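Local coordinates for single-stranded-DNA-specific exonuclease RecJ (Thermus thermophilus, PDB 2ZXR), which degrades single-stranded DNA exonucleolytically in the 5' to 3' direction with the help of divalent metal ions, showing no detectable activity on single-stranded RNA, at residues 441-444 with 445-449; 433-437 with 438-442; 19-22 with 23-27. All coordinates share one frame; numbering follows the deposited sequence.

Contact 1 (441-444 with 445-449); sequences PQVF and RELAL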
# COMPACT_ATOMS: atom_id res chain seq x y z
N PRO A 441 19.26 -11.47 1.43
CA PRO A 441 19.90 -10.35 0.71
C PRO A 441 19.46 -10.32 -0.76
O PRO A 441 19.03 -9.27 -1.30
CB PRO A 441 21.40 -10.64 0.86
CG PRO A 441 21.45 -11.31 2.23
CD PRO A 441 20.24 -12.24 2.21
N GLN A 442 19.53 -11.49 -1.40
CA GLN A 442 19.15 -11.57 -2.80
C GLN A 442 17.67 -11.26 -2.97
O GLN A 442 17.29 -10.58 -3.93
CB GLN A 442 19.46 -12.97 -3.38
CG GLN A 442 19.05 -13.17 -4.86
CD GLN A 442 19.79 -12.24 -5.82
OE1 GLN A 442 19.38 -12.06 -6.98
NE2 GLN A 442 20.89 -11.65 -5.35
N VAL A 443 16.84 -11.78 -2.07
CA VAL A 443 15.42 -11.50 -2.17
C VAL A 443 15.22 -9.99 -2.01
O VAL A 443 14.47 -9.38 -2.76
CB VAL A 443 14.59 -12.25 -1.10
CG1 VAL A 443 13.13 -11.70 -1.09
CG2 VAL A 443 14.56 -13.77 -1.44
N PHE A 444 15.89 -9.41 -1.02
CA PHE A 444 15.78 -7.98 -0.81
C PHE A 444 16.17 -7.20 -2.05
O PHE A 444 15.44 -6.32 -2.47
CB PHE A 444 16.65 -7.51 0.35
CG PHE A 444 16.52 -6.04 0.63
CD1 PHE A 444 15.47 -5.56 1.42
CD2 PHE A 444 17.40 -5.12 0.04
CE1 PHE A 444 15.30 -4.18 1.63
CE2 PHE A 444 17.24 -3.74 0.24
CZ PHE A 444 16.19 -3.27 1.03
N ARG A 445 17.32 -7.52 -2.65
CA ARG A 445 17.75 -6.79 -3.85
C ARG A 445 16.76 -6.98 -5.00
O ARG A 445 16.56 -6.07 -5.80
CB ARG A 445 19.17 -7.22 -4.30
CG ARG A 445 20.30 -6.86 -3.30
CD ARG A 445 21.73 -7.25 -3.82
NE ARG A 445 21.86 -8.69 -4.04
CZ ARG A 445 22.48 -9.55 -3.23
NH1 ARG A 445 23.08 -9.16 -2.11
NH2 ARG A 445 22.46 -10.84 -3.54
N GLU A 446 16.12 -8.15 -5.08
CA GLU A 446 15.15 -8.40 -6.16
C GLU A 446 13.84 -7.63 -6.00
O GLU A 446 13.22 -7.24 -7.00
CB GLU A 446 14.89 -9.92 -6.30
CG GLU A 446 16.04 -10.69 -6.97
CD GLU A 446 15.95 -12.20 -6.78
OE1 GLU A 446 14.89 -12.69 -6.32
OE2 GLU A 446 16.93 -12.91 -7.10
N LEU A 447 13.41 -7.40 -4.76
CA LEU A 447 12.18 -6.65 -4.47
C LEU A 447 12.39 -5.15 -4.69
O LEU A 447 11.43 -4.40 -4.83
CB LEU A 447 11.77 -6.85 -3.01
CG LEU A 447 11.29 -8.26 -2.68
CD1 LEU A 447 11.02 -8.40 -1.19
CD2 LEU A 447 10.04 -8.55 -3.47
N ALA A 448 13.65 -4.73 -4.72
CA ALA A 448 14.02 -3.33 -4.89
C ALA A 448 13.39 -2.68 -6.11
O ALA A 448 12.98 -1.53 -6.05
CB ALA A 448 15.55 -3.21 -4.99
N LEU A 449 13.32 -3.43 -7.20
CA LEU A 449 12.76 -2.91 -8.44
C LEU A 449 11.29 -2.49 -8.36
O LEU A 449 10.82 -1.76 -9.22
CB LEU A 449 12.93 -3.94 -9.57
CG LEU A 449 14.35 -3.98 -10.15
CD1 LEU A 449 14.69 -2.59 -10.70
CD2 LEU A 449 15.37 -4.40 -9.06
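Arg445 turns its long side chain back over Pro441 and Gln442, one helical turn earlier, on the short helix 440-447 of a beta-alpha-beta unit whose strands are 426-433 and 462-466. The backbone supplies the frame: Arg445 N donates to Pro441 O at 2.8 Å, followed by alpha-helical bonds from Glu446 to Gln442 and from Leu447 to Val443. A bend at chi3 of Arg445 (-61°) lays the guanidinium across this turn, with Pro441 O 3.9 Å above its plane, over its centre. Arg445 NH1 meets Pro441 CB at 3.7 Å, while Arg445 NH2 reaches 3.5 Å from Gln442 CA.

Gln442 has its CG anti to the backbone N (chi1 178°) and then bends, which carries its terminal amide between Arg445 and Glu446. The amide lies at the rim of the guanidinium and stands nearly perpendicular, at 81°, to the Glu446 carboxylate. That buried carboxylate has its strongest partner in Arg625, with which it forms a salt bridge.

Phe444 contributes mainly through its backbone: its O receives two weak bonds, from Leu447 N and Ala448 N. Its side chain packs on Leu509 and Tyr520 of the neighbouring strands. On the face of the helix toward helix 29-37, Val443 and Leu447 run alongside each other in the same direction and meet where Val443 CG1 comes 3.9 Å from Leu447 CD1.

Contact 2 (433-437 with 438-442); sequences LLPEP and GLLPQ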
# COMPACT_ATOMS: atom_id res chain seq x y z
N LEU A 433 5.68 -17.14 2.49
CA LEU A 433 6.42 -17.54 3.69
C LEU A 433 7.81 -16.94 3.48
O LEU A 433 8.32 -16.99 2.37
CB LEU A 433 6.54 -19.06 3.75
CG LEU A 433 5.61 -19.99 4.55
CD1 LEU A 433 4.74 -19.17 5.45
CD2 LEU A 433 4.77 -20.87 3.62
N LEU A 434 8.42 -16.37 4.51
CA LEU A 434 9.76 -15.79 4.36
C LEU A 434 10.76 -16.91 4.01
O LEU A 434 10.66 -18.00 4.55
CB LEU A 434 10.22 -15.13 5.66
CG LEU A 434 11.48 -14.26 5.56
CD1 LEU A 434 11.12 -12.96 4.86
CD2 LEU A 434 12.03 -13.97 6.94
N PRO A 435 11.70 -16.65 3.08
CA PRO A 435 12.72 -17.63 2.67
C PRO A 435 13.72 -17.85 3.79
O PRO A 435 13.64 -17.18 4.81
CB PRO A 435 13.38 -16.96 1.45
CG PRO A 435 12.25 -16.20 0.85
CD PRO A 435 11.64 -15.55 2.11
N GLU A 436 14.66 -18.78 3.60
CA GLU A 436 15.68 -19.03 4.62
C GLU A 436 16.60 -17.81 4.66
O GLU A 436 16.72 -17.06 3.67
CB GLU A 436 16.50 -20.29 4.28
CG GLU A 436 15.70 -21.60 4.34
CD GLU A 436 15.45 -22.09 5.75
OE1 GLU A 436 14.55 -22.95 5.92
OE2 GLU A 436 16.15 -21.64 6.69
N PRO A 437 17.27 -17.61 5.80
CA PRO A 437 18.19 -16.48 6.03
C PRO A 437 19.23 -16.26 4.95
O PRO A 437 19.51 -15.13 4.57
CB PRO A 437 18.82 -16.82 7.39
CG PRO A 437 17.79 -17.73 8.06
CD PRO A 437 17.28 -18.56 6.93
N GLY A 438 19.79 -17.34 4.42
CA GLY A 438 20.82 -17.22 3.41
C GLY A 438 20.39 -16.56 2.13
O GLY A 438 21.23 -16.05 1.37
N LEU A 439 19.08 -16.55 1.87
CA LEU A 439 18.56 -15.96 0.65
C LEU A 439 18.00 -14.54 0.80
O LEU A 439 17.68 -13.89 -0.18
CB LEU A 439 17.47 -16.88 0.07
CG LEU A 439 17.79 -18.22 -0.61
CD1 LEU A 439 18.75 -17.96 -1.78
CD2 LEU A 439 18.38 -19.23 0.38
N LEU A 440 17.89 -14.05 2.03
CA LEU A 440 17.31 -12.73 2.25
C LEU A 440 17.93 -11.53 1.50
O LEU A 440 17.21 -10.65 1.02
CB LEU A 440 17.25 -12.45 3.75
CG LEU A 440 16.37 -13.48 4.50
CD1 LEU A 440 16.21 -13.02 5.94
CD2 LEU A 440 14.99 -13.62 3.80
N PRO A 441 19.26 -11.47 1.43
CA PRO A 441 19.90 -10.35 0.71
C PRO A 441 19.46 -10.32 -0.76
O PRO A 441 19.03 -9.27 -1.30
CB PRO A 441 21.40 -10.64 0.86
CG PRO A 441 21.45 -11.31 2.23
CD PRO A 441 20.24 -12.24 2.21
N GLN A 442 19.53 -11.49 -1.40
CA GLN A 442 19.15 -11.57 -2.80
C GLN A 442 17.67 -11.26 -2.97
O GLN A 442 17.29 -10.58 -3.93
CB GLN A 442 19.46 -12.97 -3.38
CG GLN A 442 19.05 -13.17 -4.86
CD GLN A 442 19.79 -12.24 -5.82
OE1 GLN A 442 19.38 -12.06 -6.98
NE2 GLN A 442 20.89 -11.65 -5.35
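Glu436 and Leu439 close the first of two successive 3-10 turns that carry the chain from the loop after strand 426-433 into helix 440-447. Leu439 N donates to Glu436 O at 3.0 Å, and Leu440 N to Pro437 O at 3.2 Å, each spanning three residues. Both donors stand above the plane of the carbonyl they meet, the second one 64° out of it, consistent with the tight winding of these turns. Pro441 sets a limit here: having no N-H, it cannot donate to Pro437 O, and Pro441 CD lies 3.8 Å from that oxygen.

Apolar packing is gathered on Leu440. The side chains of Leu440 and Leu434 cross at about a right angle, Leu440 CD2 lying 4.0 Å from Leu434 CG and 4.2 Å from Pro435 CD. With Leu440 CG anti to the carbonyl carbon (chi1 -61°), the branch folds back over the turn, and CG comes to 3.5 Å from Pro437 O. Leu439 adds a smaller patch, its CB against CB of Pro435 at 4.3 Å. Beyond the turn, Leu434 packs on Phe462, Leu464 and Val522, and Leu440 on Tyr520, joining this corner to the sheet of the OB domain.

Pro435 precedes the turns, Pro437 lies within them and Pro441 follows, each limiting its own phi, while buried Leu440 gathers the apolar contacts; together they probably make a conformationally restricted, largely apolar entry into the helix.

Contact 3 (19-22 with 23-27); sequences REVM and AALEV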
# COMPACT_ATOMS: atom_id res chain seq x y z
N ARG A 19 7.10 -18.64 -14.09
CA ARG A 19 8.38 -18.83 -14.75
C ARG A 19 8.69 -17.73 -15.76
O ARG A 19 9.84 -17.27 -15.84
CB ARG A 19 8.40 -20.21 -15.44
CG ARG A 19 8.80 -21.33 -14.48
CD ARG A 19 8.22 -22.68 -14.91
NE ARG A 19 8.88 -23.79 -14.22
CZ ARG A 19 8.45 -25.05 -14.27
NH1 ARG A 19 7.36 -25.35 -14.96
NH2 ARG A 19 9.12 -26.00 -13.63
N GLU A 20 7.69 -17.31 -16.53
CA GLU A 20 7.86 -16.25 -17.52
C GLU A 20 8.31 -14.96 -16.84
O GLU A 20 9.21 -14.27 -17.33
CB GLU A 20 6.56 -16.02 -18.29
CG GLU A 20 6.21 -17.19 -19.20
CD GLU A 20 4.82 -17.11 -19.81
OE1 GLU A 20 4.52 -17.95 -20.70
OE2 GLU A 20 4.02 -16.21 -19.42
N VAL A 21 7.69 -14.65 -15.70
CA VAL A 21 8.05 -13.44 -14.98
C VAL A 21 9.47 -13.53 -14.43
O VAL A 21 10.26 -12.59 -14.56
CB VAL A 21 7.04 -13.15 -13.84
CG1 VAL A 21 7.50 -11.98 -13.00
CG2 VAL A 21 5.66 -12.84 -14.46
N MET A 22 9.81 -14.67 -13.84
CA MET A 22 11.14 -14.85 -13.30
C MET A 22 12.21 -14.68 -14.38
O MET A 22 13.30 -14.14 -14.13
CB MET A 22 11.29 -16.25 -12.71
CG MET A 22 10.62 -16.45 -11.37
SD MET A 22 11.17 -18.00 -10.66
CE MET A 22 10.11 -19.10 -11.48
N ALA A 23 11.91 -15.16 -15.58
CA ALA A 23 12.85 -15.08 -16.69
C ALA A 23 12.94 -13.68 -17.27
O ALA A 23 14.03 -13.17 -17.48
CB ALA A 23 12.46 -16.07 -17.79
N ALA A 24 11.79 -13.08 -17.51
CA ALA A 24 11.73 -11.75 -18.12
C ALA A 24 12.13 -10.60 -17.21
O ALA A 24 12.32 -9.49 -17.69
CB ALA A 24 10.33 -11.51 -18.70
N LEU A 25 12.22 -10.85 -15.91
CA LEU A 25 12.64 -9.79 -14.99
C LEU A 25 13.93 -10.18 -14.30
O LEU A 25 14.50 -9.40 -13.53
CB LEU A 25 11.56 -9.51 -13.95
CG LEU A 25 10.20 -9.03 -14.44
CD1 LEU A 25 9.38 -8.63 -13.22
CD2 LEU A 25 10.35 -7.85 -15.39
N GLU A 26 14.39 -11.40 -14.56
CA GLU A 26 15.61 -11.91 -13.96
C GLU A 26 15.59 -11.88 -12.43
O GLU A 26 16.46 -11.30 -11.80
CB GLU A 26 16.80 -11.09 -14.48
CG GLU A 26 16.78 -10.92 -16.01
CD GLU A 26 18.00 -10.16 -16.54
OE1 GLU A 26 19.14 -10.69 -16.44
OE2 GLU A 26 17.82 -9.04 -17.07
N VAL A 27 14.58 -12.52 -11.83
CA VAL A 27 14.47 -12.57 -10.38
C VAL A 27 14.00 -13.94 -9.89
O VAL A 27 13.44 -14.73 -10.64
CB VAL A 27 13.46 -11.50 -9.84
CG1 VAL A 27 13.94 -10.08 -10.22
CG2 VAL A 27 12.06 -11.75 -10.42
O HOH W 1 15.09 -15.70 -13.09
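Ala23, Ala24 and Leu25 donate in turn to Arg19 O, Glu20 O and Val21 O as helix 15-25 completes its last regular turn, and the chain then closes in a reversal of the Schellman type, in which Glu26 takes up positive phi (57°) and Val27 N reaches back to Met22 O at 3.1 Å. This bond, spanning five residues, lies in the carbonyl plane, on a lone pair. Nearby, a bond from Glu26 N to Ala23 O is weak at 3.4 Å. A water donates to Met22 O at 2.6 Å and to Val27 O at 3.1 Å, so a second link joins the same two residues.

Among the side chains, Met22 follows this bridge, running beside the reversed backbone at Val27. Met22 CB lies 3.3 Å from Val27 O, and with CG anti to the carbonyl carbon (chi1 -76°) Met22 CG stays alongside that oxygen, at 3.4 Å. Further out, the side chain packs on Ala32 of helix 29-37 and Leu626 of helix 624-639. One helical turn apart, Val21 and Leu25 extend in parallel and touch through Val21 CG1 and Leu25 CD1 at 3.8 Å; both also rest on Tyr35. The small Ala24 keeps to the backbone, its CB 3.3 Å from Glu20 O.

The charged ends look to other parts of the chain: Arg19 forms a salt bridge with Glu623, and Glu26 one with Lys43. Val21, Met22 and Leu25, all ahead of the reversal, pack on helix 29-37. At the helix end itself, Met22 O is held by Val27 N and by the water together, so that polar bonds fix the reversal while apolar side chains join it to the next helix.

How the contacts relate
From the N terminus, contact 3 comes first, closing the end of helix 15-25 where the chain turns toward helix 29-37. Some 400 residues later contact 2 forms the corner between strand 426-433 and helix 440-447, and contact 1 takes over along that helix. None nests inside or crosses another: contacts 2 and 1 overlap at Pro441 and Gln442, and contact 3 is in series with both. In space they adjoin. Val443 CG2 packs on Pro435 CG at 4.1 Å, tying contact 1 to contact 2, and Glu446 lies against Val27, bringing the N-terminal helices beside the OB domain.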